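Putative siderophore-degrading esterase (Eurofung) (Emericella nidulans, PDB 6GUO) hydrolyses the ester bonds of the bacterial siderophore enterobactin, releasing its iron inside the fungal cell, but does not cleave triacetylfusarinine C. Local coordinates at residues D132-F137 with G168-H173; L172-T177 with D183-A188. All coordinates share one frame; numbering follows the deposited sequence.

Contact 1 of 2, residues D132-F137 with G168-H173; sequences DEFLTF and GLFALH
A helix-against-helix contact, mostly apolar but with one strong polar bond, joins Asp132, Phe134 and Leu135 of helix 131-150 to Phe170 and His173 of helix 166-177. The segment axes come no closer than 11.0 Å and cross steeply at -75°, a separation that long side chains must bridge. Phe170 spans it in the middle: with CG anti to the backbone N, its ring extends toward the other helix, and CZ ends 3.9 Å from CB of Leu135, whose CA also lies at the edge of the ring. Beside this, CD2 of Phe134 lies 3.7 Å from Phe170 CZ. The two rings meet obliquely, their planes 54° apart; such flat, bulky side chains suit the wide gap between the helices. Leu106 of helix 102-106 touches both phenylalanines.

One turn further along, His173 makes the polar link. Its NE2 donates to OD1 of Asp132 over 2.6 Å in an almost straight bond (175°); the oxygen sits in the imidazole plane, while the nitrogen meets the carboxylate on its syn side, well out of the carboxylate plane. Since ND1 is hydrogen-bonded to Glu202 OE1, both ring nitrogens are engaged, which fixes the ring's rotation; two acidic neighbours would probably favour a protonated, cationic imidazole. The side chain of Phe170 also reaches the Gly163-Ser165-Gly167 sequence, which fits a nucleophile elbow. Helix 166-177 is therefore probably the helix that follows the nucleophile in the alpha/beta-hydrolase fold, packed here against a neighbouring helix.

Contact 2 of 2, residues L172-T177 with D183-A188; sequences LHALFT and DVYLAA
The ring of Tyr185 fits against the backbone and side chain of Leu175, where helix 166-177 packs on strand 184-188 of the central sheet. The segments run roughly antiparallel, at 141°, and their axes approach to 8.9 Å, close enough for side chains from the strand to reach the helix surface. Tyr185 is the large bump, and its ring lies in the notch beside the Ala174 methyl, with CA and CB of Leu175 over its face. With CG anti to the carbonyl carbon (chi1 -59°), the ring is presented broadside to the helix, and CB of Leu175 stands 3.9 Å from the ring centroid, only 8° off the normal, a clear CH-pi contact. CD1 of Leu175 extends along the ring to lie 3.9 Å from Tyr185 CE2, while backbone N of Leu175 comes within 3.5 Å of Tyr185 CE1. Ala174 meets the rim instead: its CB is 3.8 Å from Tyr185 CE1, near the ring plane. A methyl group suits this place, being small enough to fit at the edge while the ring lies close to the backbone of the next residue.

Two residues along the strand the sizes are reversed. Ala187 offers just a short methyl bump, and the branched end of Leu172 reaches back to it, CD2 lying 3.9 Å from Ala187 CB. Leu220 of the adjacent strand 219-225 touches both leucines and continues the apolar layer.

Tyrosine differs from phenylalanine by its hydroxyl, and OH of Tyr185 hydrogen-bonds with Pro179 O and Phe182 N in the turn joining helix to strand. The ring can thus serve as hydrophobic filling while its polar end binds the connection; between the two segments themselves, cohesion comes from dispersion and CH-pi contacts, as expected for a buried helix-sheet interface.

In the fold
From the N terminus, after the first strands and helices 60-77 and 102-106, the chain runs through helix 131-150, then strand 156-164, and turns into helix 166-177. Contact 1 closes this longer loop, with 30 residues between its segments, by bringing the two helices together. Contact 2 closes a much shorter one of five residues, and completes the beta-alpha-beta unit of strand 156-164, helix 166-177 and strand 184-188. The loops follow one another, overlapping at Leu172 and His173. Helix 166-177 thus packs on helix 131-150 with one face and on the sheet with another. The contacts, with centres about 8 Å apart, also touch directly, Leu135 CD2 lying 3.6 Å from Ala174 CB.

Contact 1 of 2, residues D132-F137 with G168-H173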
loop_
_atom_site.group_PDB
_atom_site.type_symbol
_atom_site.label_atom_id
_atom_site.label_comp_id
_atom_site.label_asym_id
_atom_site.label_seq_id
_atom_site.Cartn_x
_atom_site.Cartn_y
_atom_site.Cartn_z
ATOM N N ASP A 132 11.204 -1.649 -25.839
ATOM C CA ASP A 132 10.360 -2.080 -26.960
ATOM C C ASP A 132 10.159 -3.593 -26.964
ATOM O O ASP A 132 9.051 -4.064 -27.222
ATOM C CB ASP A 132 10.917 -1.589 -28.300
ATOM C CG ASP A 132 10.799 -0.083 -28.463
ATOM O OD1 ASP A 132 9.886 0.526 -27.865
ATOM O OD2 ASP A 132 11.619 0.501 -29.197
ATOM N N GLU A 133 11.221 -4.341 -26.660
ATOM C CA GLU A 133 11.141 -5.802 -26.520
ATOM C C GLU A 133 10.207 -6.204 -25.377
ATOM O O GLU A 133 9.385 -7.108 -25.522
ATOM C CB GLU A 133 12.530 -6.406 -26.283
ATOM C CG GLU A 133 13.470 -6.305 -27.477
ATOM C CD GLU A 133 14.894 -6.742 -27.166
ATOM O OE1 GLU A 133 15.140 -7.331 -26.090
ATOM O OE2 GLU A 133 15.777 -6.493 -28.012
ATOM N N PHE A 134 10.340 -5.518 -24.245
ATOM C CA PHE A 134 9.525 -5.794 -23.063
ATOM C C PHE A 134 8.046 -5.458 -23.280
ATOM O O PHE A 134 7.154 -6.198 -22.876
ATOM C CB PHE A 134 10.080 -5.014 -21.861
ATOM C CG PHE A 134 9.550 -5.471 -20.530
ATOM C CD1 PHE A 134 9.475 -6.828 -20.212
ATOM C CD2 PHE A 134 9.156 -4.540 -19.572
ATOM C CE1 PHE A 134 8.998 -7.246 -18.984
ATOM C CE2 PHE A 134 8.682 -4.957 -18.339
ATOM C CZ PHE A 134 8.599 -6.309 -18.042
ATOM N N LEU A 135 7.800 -4.350 -23.930
ATOM C CA LEU A 135 6.446 -3.919 -24.250
ATOM C C LEU A 135 5.764 -4.891 -25.223
ATOM O O LEU A 135 4.582 -5.204 -25.074
ATOM C CB LEU A 135 6.503 -2.509 -24.829
ATOM C CG LEU A 135 5.219 -1.727 -25.090
ATOM C CD1 LEU A 135 4.160 -1.975 -24.025
ATOM C CD2 LEU A 135 5.557 -0.246 -25.149
ATOM N N THR A 136 6.527 -5.372 -26.205
ATOM C CA THR A 136 6.069 -6.425 -27.113
ATOM C C THR A 136 5.731 -7.702 -26.334
ATOM O O THR A 136 4.692 -8.322 -26.568
ATOM C CB THR A 136 7.136 -6.714 -28.191
ATOM O OG1 THR A 136 7.390 -5.516 -28.931
ATOM C CG2 THR A 136 6.690 -7.797 -29.148
ATOM N N PHE A 137 6.608 -8.066 -25.400
ATOM C CA PHE A 137 6.416 -9.232 -24.532
ATOM C C PHE A 137 5.120 -9.143 -23.722
ATOM O O PHE A 137 4.352 -10.105 -23.662
ATOM C CB PHE A 137 7.637 -9.399 -23.610
ATOM C CG PHE A 137 7.481 -10.461 -22.565
ATOM C CD1 PHE A 137 7.485 -11.804 -22.915
ATOM C CD2 PHE A 137 7.354 -10.119 -21.219
ATOM C CE1 PHE A 137 7.348 -12.792 -21.948
ATOM C CE2 PHE A 137 7.220 -11.102 -20.251
ATOM C CZ PHE A 137 7.219 -12.439 -20.614
ATOM N N GLY A 168 7.979 4.177 -14.507
ATOM C CA GLY A 168 7.239 5.352 -14.962
ATOM C C GLY A 168 7.739 5.834 -16.312
ATOM O O GLY A 168 6.948 6.222 -17.174
ATOM N N LEU A 169 9.058 5.812 -16.490
ATOM C CA LEU A 169 9.672 6.101 -17.787
ATOM C C LEU A 169 9.127 5.150 -18.854
ATOM O O LEU A 169 8.753 5.587 -19.948
ATOM C CB LEU A 169 11.200 5.990 -17.691
ATOM C CG LEU A 169 12.015 6.175 -18.976
ATOM C CD1 LEU A 169 11.856 7.585 -19.509
ATOM C CD2 LEU A 169 13.478 5.849 -18.723
ATOM N N PHE A 170 9.081 3.861 -18.512
ATOM C CA PHE A 170 8.528 2.814 -19.372
ATOM C C PHE A 170 7.072 3.086 -19.747
ATOM O O PHE A 170 6.709 2.987 -20.915
ATOM C CB PHE A 170 8.668 1.446 -18.693
ATOM C CG PHE A 170 8.110 0.304 -19.491
ATOM C CD1 PHE A 170 8.858 -0.274 -20.519
ATOM C CD2 PHE A 170 6.843 -0.203 -19.219
ATOM C CE1 PHE A 170 8.345 -1.328 -21.258
ATOM C CE2 PHE A 170 6.326 -1.259 -19.959
ATOM C CZ PHE A 170 7.080 -1.822 -20.983
ATOM N N ALA A 171 6.253 3.431 -18.755
ATOM C CA ALA A 171 4.855 3.808 -18.983
ATOM C C ALA A 171 4.720 4.982 -19.958
ATOM O O ALA A 171 3.890 4.936 -20.877
ATOM C CB ALA A 171 4.167 4.133 -17.667
ATOM N N LEU A 172 5.540 6.014 -19.767
ATOM C CA LEU A 172 5.563 7.162 -20.680
ATOM C C LEU A 172 5.989 6.765 -22.091
ATOM O O LEU A 172 5.361 7.183 -23.075
ATOM C CB LEU A 172 6.471 8.274 -20.142
ATOM C CG LEU A 172 5.980 8.966 -18.859
ATOM C CD1 LEU A 172 6.985 10.009 -18.401
ATOM C CD2 LEU A 172 4.605 9.595 -19.039
ATOM N N HIS A 173 7.039 5.950 -22.192
ATOM C CA HIS A 173 7.474 5.421 -23.491
ATOM C C HIS A 173 6.350 4.665 -24.220
ATOM O O HIS A 173 6.145 4.869 -25.417
ATOM C CB HIS A 173 8.707 4.529 -23.329
ATOM C CG HIS A 173 9.145 3.886 -24.604
ATOM N ND1 HIS A 173 9.723 4.599 -25.631
ATOM C CD2 HIS A 173 9.055 2.608 -25.035
ATOM C CE1 HIS A 173 9.989 3.781 -26.634
ATOM N NE2 HIS A 173 9.591 2.567 -26.298
#

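Contact 2 of 2, residues L172-T177 with D183-A188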
loop_
_atom_site.group_PDB
_atom_site.type_symbol
_atom_site.label_atom_id
_atom_site.label_comp_id
_atom_site.label_asym_id
_atom_site.label_seq_id
_atom_site.Cartn_x
_atom_site.Cartn_y
_atom_site.Cartn_z
ATOM N N LEU A 172 5.540 6.014 -19.767
ATOM C CA LEU A 172 5.563 7.162 -20.680
ATOM C C LEU A 172 5.989 6.765 -22.091
ATOM O O LEU A 172 5.361 7.183 -23.075
ATOM C CB LEU A 172 6.471 8.274 -20.142
ATOM C CG LEU A 172 5.980 8.966 -18.859
ATOM C CD1 LEU A 172 6.985 10.009 -18.401
ATOM C CD2 LEU A 172 4.605 9.595 -19.039
ATOM N N HIS A 173 7.039 5.950 -22.192
ATOM C CA HIS A 173 7.474 5.421 -23.491
ATOM C C HIS A 173 6.350 4.665 -24.220
ATOM O O HIS A 173 6.145 4.869 -25.417
ATOM C CB HIS A 173 8.707 4.529 -23.329
ATOM C CG HIS A 173 9.145 3.886 -24.604
ATOM N ND1 HIS A 173 9.723 4.599 -25.631
ATOM C CD2 HIS A 173 9.055 2.608 -25.035
ATOM C CE1 HIS A 173 9.989 3.781 -26.634
ATOM N NE2 HIS A 173 9.591 2.567 -26.298
ATOM N N ALA A 174 5.618 3.821 -23.492
ATOM C CA ALA A 174 4.476 3.103 -24.052
ATOM C C ALA A 174 3.425 4.084 -24.571
ATOM O O ALA A 174 3.014 3.991 -25.725
ATOM C CB ALA A 174 3.871 2.164 -23.018
ATOM N N LEU A 175 3.025 5.041 -23.728
ATOM C CA LEU A 175 2.074 6.092 -24.130
ATOM C C LEU A 175 2.492 6.841 -25.409
ATOM O O LEU A 175 1.692 6.986 -26.336
ATOM C CB LEU A 175 1.864 7.100 -22.986
ATOM C CG LEU A 175 1.075 8.381 -23.280
ATOM C CD1 LEU A 175 -0.328 8.065 -23.763
ATOM C CD2 LEU A 175 1.027 9.272 -22.049
ATOM N N PHE A 176 3.738 7.304 -25.457
ATOM C CA PHE A 176 4.177 8.195 -26.533
ATOM C C PHE A 176 4.431 7.486 -27.860
ATOM O O PHE A 176 4.265 8.100 -28.903
ATOM C CB PHE A 176 5.416 9.008 -26.121
ATOM C CG PHE A 176 5.203 9.891 -24.913
ATOM C CD1 PHE A 176 3.984 10.540 -24.687
ATOM C CD2 PHE A 176 6.235 10.091 -24.003
ATOM C CE1 PHE A 176 3.804 11.347 -23.578
ATOM C CE2 PHE A 176 6.056 10.899 -22.892
ATOM C CZ PHE A 176 4.840 11.528 -22.679
ATOM N N THR A 177 4.817 6.208 -27.819
ATOM C CA THR A 177 5.137 5.451 -29.043
ATOM C C THR A 177 4.063 4.446 -29.473
ATOM O O THR A 177 3.961 4.130 -30.665
ATOM C CB THR A 177 6.488 4.721 -28.907
ATOM O OG1 THR A 177 6.405 3.712 -27.899
ATOM C CG2 THR A 177 7.598 5.704 -28.557
ATOM N N ASP A 183 -5.332 1.554 -22.003
ATOM C CA ASP A 183 -6.302 2.655 -21.904
ATOM C C ASP A 183 -5.800 3.754 -20.971
ATOM O O ASP A 183 -5.994 4.948 -21.239
ATOM C CB ASP A 183 -7.650 2.135 -21.410
ATOM C CG ASP A 183 -8.252 1.119 -22.349
ATOM O OD1 ASP A 183 -8.465 1.471 -23.524
ATOM O OD2 ASP A 183 -8.498 -0.031 -21.928
ATOM N N VAL A 184 -5.143 3.329 -19.891
ATOM C CA VAL A 184 -4.707 4.206 -18.809
ATOM C C VAL A 184 -3.236 3.944 -18.499
ATOM O O VAL A 184 -2.816 2.794 -18.401
ATOM C CB VAL A 184 -5.545 3.957 -17.541
ATOM C CG1 VAL A 184 -5.137 4.907 -16.419
ATOM C CG2 VAL A 184 -7.028 4.112 -17.855
ATOM N N TYR A 185 -2.471 5.023 -18.352
ATOM C CA TYR A 185 -1.055 4.958 -18.001
ATOM C C TYR A 185 -0.867 5.668 -16.677
ATOM O O TYR A 185 -1.322 6.795 -16.494
ATOM C CB TYR A 185 -0.201 5.613 -19.078
ATOM C CG TYR A 185 -0.387 4.966 -20.427
ATOM C CD1 TYR A 185 0.517 4.020 -20.897
ATOM C CD2 TYR A 185 -1.485 5.284 -21.229
ATOM C CE1 TYR A 185 0.340 3.416 -22.131
ATOM C CE2 TYR A 185 -1.668 4.685 -22.462
ATOM C CZ TYR A 185 -0.752 3.751 -22.906
ATOM O OH TYR A 185 -0.935 3.151 -24.127
ATOM N N LEU A 186 -0.206 4.988 -15.755
ATOM C CA LEU A 186 0.042 5.506 -14.423
ATOM C C LEU A 186 1.555 5.546 -14.277
ATOM O O LEU A 186 2.197 4.518 -14.069
ATOM C CB LEU A 186 -0.622 4.605 -13.381
ATOM C CG LEU A 186 -2.120 4.355 -13.582
ATOM C CD1 LEU A 186 -2.591 3.235 -12.673
ATOM C CD2 LEU A 186 -2.928 5.620 -13.329
ATOM N N ALA A 187 2.115 6.740 -14.456
ATOM C CA ALA A 187 3.556 6.959 -14.423
ATOM C C ALA A 187 3.917 7.648 -13.110
ATOM O O ALA A 187 3.766 8.863 -12.972
ATOM C CB ALA A 187 3.982 7.806 -15.611
ATOM N N ALA A 188 4.400 6.858 -12.158
ATOM C CA ALA A 188 4.729 7.336 -10.815
ATOM C C ALA A 188 6.220 7.645 -10.718
ATOM O O ALA A 188 7.055 6.798 -11.032
ATOM C CB ALA A 188 4.322 6.294 -9.789
#